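Local coordinates for glycoside hydrolase family 81 (Clostridium thermocellum, PDB 6FOP), which probably hydrolyses beta-1,3-glucans such as laminarin, as a glucanase of the Clostridium thermocellum cellulosome, at residues A[325-330]-A[366-371]. Sequence-based numbering, arbitrary orientation.
Sequences NELALQ and DRFISF
R367 turns one face of its guanidinium group to the carbonyl oxygen of A328, near the C-terminal end of helix 317-329. From CB the chain runs out to CD, which lies 3.9 Å from A328 O, and a bend at chi3 (52°) helps to bring the group over that oxygen. NE follows, 3.2 Å from A328 O, which stands over the centre of the group, 3.0 Å from CZ. All three nitrogens are close to this oxygen, but their N-H bonds point along the guanidinium plane and none makes a hydrogen bond to it. NH1 instead uses the edge of the group: a water in that plane accepts a weak bond from NH1 and donates a firmer one, 2.8 Å long, to L329 O. NH2 has a long, weak ion pair with D332.

Beside this polar half, F368 brings CE1 and CZ of its ring to the other helix. CE1 is 3.7 Å from A328 CA, and CZ meets L327 CD2 at the same separation, the two side chains crossing nearly at right angles. L327 reaches the ring because its chi1 of 180° sets CG opposite the backbone N; CG and CD2 then lie against CE1 and CZ. Behind them helix 339-359 contributes A352 against L327 and L349 against F368.

The two helices, inclined at 35° with axes 10.1 Å apart, belong to the helical C-terminal domain of family 81. Their contact joins a buried apolar side to a polar one nearer the solvent, where the arginine's positive charge probably attracts the carbonyl oxygen without a hydrogen bond, and one water makes the directed link, weak on the arginine side.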
ATOM      1  N   ASN A 325     -23.225 -11.455 -24.741  1.00 15.12           N
ATOM      2  CA  ASN A 325     -23.795 -10.624 -25.813  1.00 15.58           C
ATOM      3  C   ASN A 325     -24.386  -9.323 -25.298  1.00 15.61           C
ATOM      4  O   ASN A 325     -24.266  -8.284 -25.957  1.00 16.59           O
ATOM      5  CB  ASN A 325     -24.827 -11.407 -26.620  1.00 16.70           C
ATOM      6  CG  ASN A 325     -24.189 -12.415 -27.555  1.00 17.26           C
ATOM      7  OD1 ASN A 325     -23.069 -12.230 -28.030  1.00 18.85           O
ATOM      8  ND2 ASN A 325     -24.904 -13.474 -27.837  1.00 18.23           N
ATOM      9  N   GLU A 326     -25.027  -9.373 -24.136  1.00 15.61           N
ATOM     10  CA  GLU A 326     -25.592  -8.167 -23.547  1.00 16.39           C
ATOM     11  C   GLU A 326     -24.460  -7.171 -23.238  1.00 15.58           C
ATOM     12  O   GLU A 326     -24.590  -5.979 -23.525  1.00 17.56           O
ATOM     13  CB  GLU A 326     -26.427  -8.520 -22.295  1.00 16.84           C
ATOM     14  CG  GLU A 326     -27.727  -9.251 -22.650  1.00 19.26           C
ATOM     15  CD  GLU A 326     -28.475  -9.900 -21.495  1.00 20.96           C
ATOM     16  OE1 GLU A 326     -28.000  -9.865 -20.346  1.00 22.44           O
ATOM     17  OE2 GLU A 326     -29.588 -10.473 -21.753  1.00 22.17           O
ATOM     18  N   LEU A 327     -23.364  -7.657 -22.674  1.00 15.51           N
ATOM     19  CA  LEU A 327     -22.232  -6.792 -22.404  1.00 14.50           C
ATOM     20  C   LEU A 327     -21.596  -6.276 -23.685  1.00 15.72           C
ATOM     21  O   LEU A 327     -21.166  -5.118 -23.742  1.00 16.37           O
ATOM     22  CB  LEU A 327     -21.208  -7.525 -21.531  1.00 15.37           C
ATOM     23  CG  LEU A 327     -19.962  -6.716 -21.179  1.00 15.97           C
ATOM     24  CD1 LEU A 327     -20.274  -5.471 -20.362  1.00 17.05           C
ATOM     25  CD2 LEU A 327     -18.989  -7.613 -20.470  1.00 16.03           C
ATOM     26  N   ALA A 328     -21.498  -7.126 -24.705  1.00 16.01           N
ATOM     27  CA  ALA A 328     -20.882  -6.709 -25.960  1.00 16.99           C
ATOM     28  C   ALA A 328     -21.597  -5.518 -26.587  1.00 17.13           C
ATOM     29  O   ALA A 328     -20.951  -4.663 -27.200  1.00 18.79           O
ATOM     30  CB  ALA A 328     -20.776  -7.873 -26.929  1.00 18.39           C
ATOM     31  N   LEU A 329     -22.915  -5.439 -26.421  1.00 17.64           N
ATOM     32  CA  LEU A 329     -23.650  -4.256 -26.910  1.00 20.02           C
ATOM     33  C   LEU A 329     -23.199  -2.953 -26.257  1.00 18.73           C
ATOM     34  O   LEU A 329     -23.355  -1.876 -26.864  1.00 22.38           O
ATOM     35  CB  LEU A 329     -25.153  -4.413 -26.709  1.00 22.97           C
ATOM     36  CG  LEU A 329     -25.811  -5.490 -27.558  1.00 27.06           C
ATOM     37  CD1 LEU A 329     -27.263  -5.608 -27.133  1.00 31.83           C
ATOM     38  CD2 LEU A 329     -25.695  -5.233 -29.058  1.00 30.48           C
ATOM     39  N   GLN A 330     -22.660  -3.064 -25.034  1.00 18.18           N
ATOM     40  CA  GLN A 330     -22.156  -1.936 -24.259  1.00 19.88           C
ATOM     41  C   GLN A 330     -20.641  -1.844 -24.233  1.00 17.11           C
ATOM     42  O   GLN A 330     -20.089  -1.112 -23.421  1.00 18.88           O
ATOM     43  CB  GLN A 330     -22.689  -2.032 -22.827  1.00 23.07           C
ATOM     44  CG  GLN A 330     -24.188  -2.258 -22.705  1.00 27.07           C
ATOM     45  CD  GLN A 330     -25.030  -1.291 -23.505  1.00 33.34           C
ATOM     46  OE1 GLN A 330     -26.080  -1.667 -24.046  1.00 44.10           O
ATOM     47  NE2 GLN A 330     -24.595  -0.036 -23.578  1.00 35.79           N
ATOM     48  N   ASP A 366     -14.081 -10.125 -30.164  1.00 14.82           N
ATOM     49  CA  ASP A 366     -13.539  -9.108 -31.043  1.00 15.54           C
ATOM     50  C   ASP A 366     -13.984  -7.692 -30.622  1.00 15.92           C
ATOM     51  O   ASP A 366     -13.177  -6.745 -30.677  1.00 16.89           O
ATOM     52  CB  ASP A 366     -13.961  -9.366 -32.491  1.00 16.33           C
ATOM     53  CG  ASP A 366     -13.255 -10.550 -33.131  1.00 18.91           C
ATOM     54  OD1 ASP A 366     -12.282 -11.110 -32.584  1.00 21.61           O
ATOM     55  OD2 ASP A 366     -13.728 -10.935 -34.237  1.00 21.39           O
ATOM     56  N   ARG A 367     -15.242  -7.544 -30.191  1.00 15.26           N
ATOM     57  CA  ARG A 367     -15.710  -6.231 -29.745  1.00 16.05           C
ATOM     58  C   ARG A 367     -14.927  -5.773 -28.492  1.00 14.82           C
ATOM     59  O   ARG A 367     -14.527  -4.628 -28.377  1.00 15.34           O
ATOM     60  CB  ARG A 367     -17.209  -6.241 -29.464  1.00 19.11           C
ATOM     61  CG  ARG A 367     -18.013  -6.215 -30.751  1.00 23.41           C
ATOM     62  CD  ARG A 367     -19.381  -5.575 -30.598  1.00 32.04           C
ATOM     63  NE  ARG A 367     -19.358  -4.244 -29.972  1.00 34.39           N
ATOM     64  CZ  ARG A 367     -20.421  -3.433 -29.881  1.00 40.67           C
ATOM     65  NH1 ARG A 367     -21.617  -3.780 -30.394  1.00 44.32           N
ATOM     66  NH2 ARG A 367     -20.295  -2.269 -29.264  1.00 41.17           N
ATOM     67  N   PHE A 368     -14.705  -6.708 -27.579  1.00 12.82           N
ATOM     68  CA  PHE A 368     -14.006  -6.382 -26.339  1.00 13.00           C
ATOM     69  C   PHE A 368     -12.554  -6.012 -26.627  1.00 14.13           C
ATOM     70  O   PHE A 368     -12.087  -4.958 -26.194  1.00 14.81           O
ATOM     71  CB  PHE A 368     -14.057  -7.565 -25.355  1.00 13.30           C
ATOM     72  CG  PHE A 368     -15.442  -7.937 -24.859  1.00 13.73           C
ATOM     73  CD1 PHE A 368     -16.446  -7.006 -24.740  1.00 14.97           C
ATOM     74  CD2 PHE A 368     -15.714  -9.243 -24.467  1.00 13.37           C
ATOM     75  CE1 PHE A 368     -17.696  -7.362 -24.269  1.00 16.53           C
ATOM     76  CE2 PHE A 368     -16.966  -9.583 -23.982  1.00 15.01           C
ATOM     77  CZ  PHE A 368     -17.949  -8.644 -23.912  1.00 15.27           C
ATOM     78  N   ILE A 369     -11.828  -6.880 -27.334  1.00 13.80           N
ATOM     79  CA  ILE A 369     -10.396  -6.651 -27.673  0.53 14.27           C
ATOM     80  C   ILE A 369     -10.222  -5.386 -28.466  1.00 14.27           C
ATOM     81  O   ILE A 369      -9.294  -4.609 -28.236  1.00 15.85           O
ATOM     82  CB  ILE A 369      -9.749  -7.818 -28.460  0.53 15.11           C
ATOM     83  CG1 ILE A 369      -9.610  -9.014 -27.537  0.53 16.13           C
ATOM     84  CG2 ILE A 369      -8.365  -7.437 -29.004  0.53 15.46           C
ATOM     85  CD1 ILE A 369      -9.076 -10.279 -28.173  0.53 17.13           C
ATOM     86  N   SER A 370     -11.097  -5.163 -29.451  1.00 14.62           N
ATOM     87  CA  SER A 370     -11.007  -3.971 -30.299  0.58 16.55           C
ATOM     88  C   SER A 370     -11.102  -2.698 -29.470  1.00 15.64           C
ATOM     89  O   SER A 370     -10.338  -1.753 -29.662  1.00 16.40           O
ATOM     90  CB  SER A 370     -12.109  -3.966 -31.361  0.58 17.25           C
ATOM     91  OG  SER A 370     -12.085  -2.776 -32.131  0.58 18.51           O
ATOM     92  N   PHE A 371     -12.079  -2.657 -28.560  1.00 14.67           N
ATOM     93  CA  PHE A 371     -12.245  -1.478 -27.713  1.00 14.92           C
ATOM     94  C   PHE A 371     -11.083  -1.319 -26.728  1.00 14.29           C
ATOM     95  O   PHE A 371     -10.604  -0.207 -26.522  1.00 15.04           O
ATOM     96  CB  PHE A 371     -13.598  -1.441 -26.978  1.00 16.04           C
ATOM     97  CG  PHE A 371     -13.872  -0.095 -26.356  1.00 17.35           C
ATOM     98  CD1 PHE A 371     -14.311   0.947 -27.148  1.00 19.82           C
ATOM     99  CD2 PHE A 371     -13.596   0.158 -25.023  1.00 18.39           C
ATOM    100  CE1 PHE A 371     -14.547   2.204 -26.631  1.00 20.92           C
ATOM    101  CE2 PHE A 371     -13.852   1.420 -24.491  1.00 19.68           C
ATOM    102  CZ  PHE A 371     -14.318   2.435 -25.289  1.00 20.16           C
TER
HETATM  103  O   HOH W   1     -24.083  -1.522 -29.566  1.00 51.31           O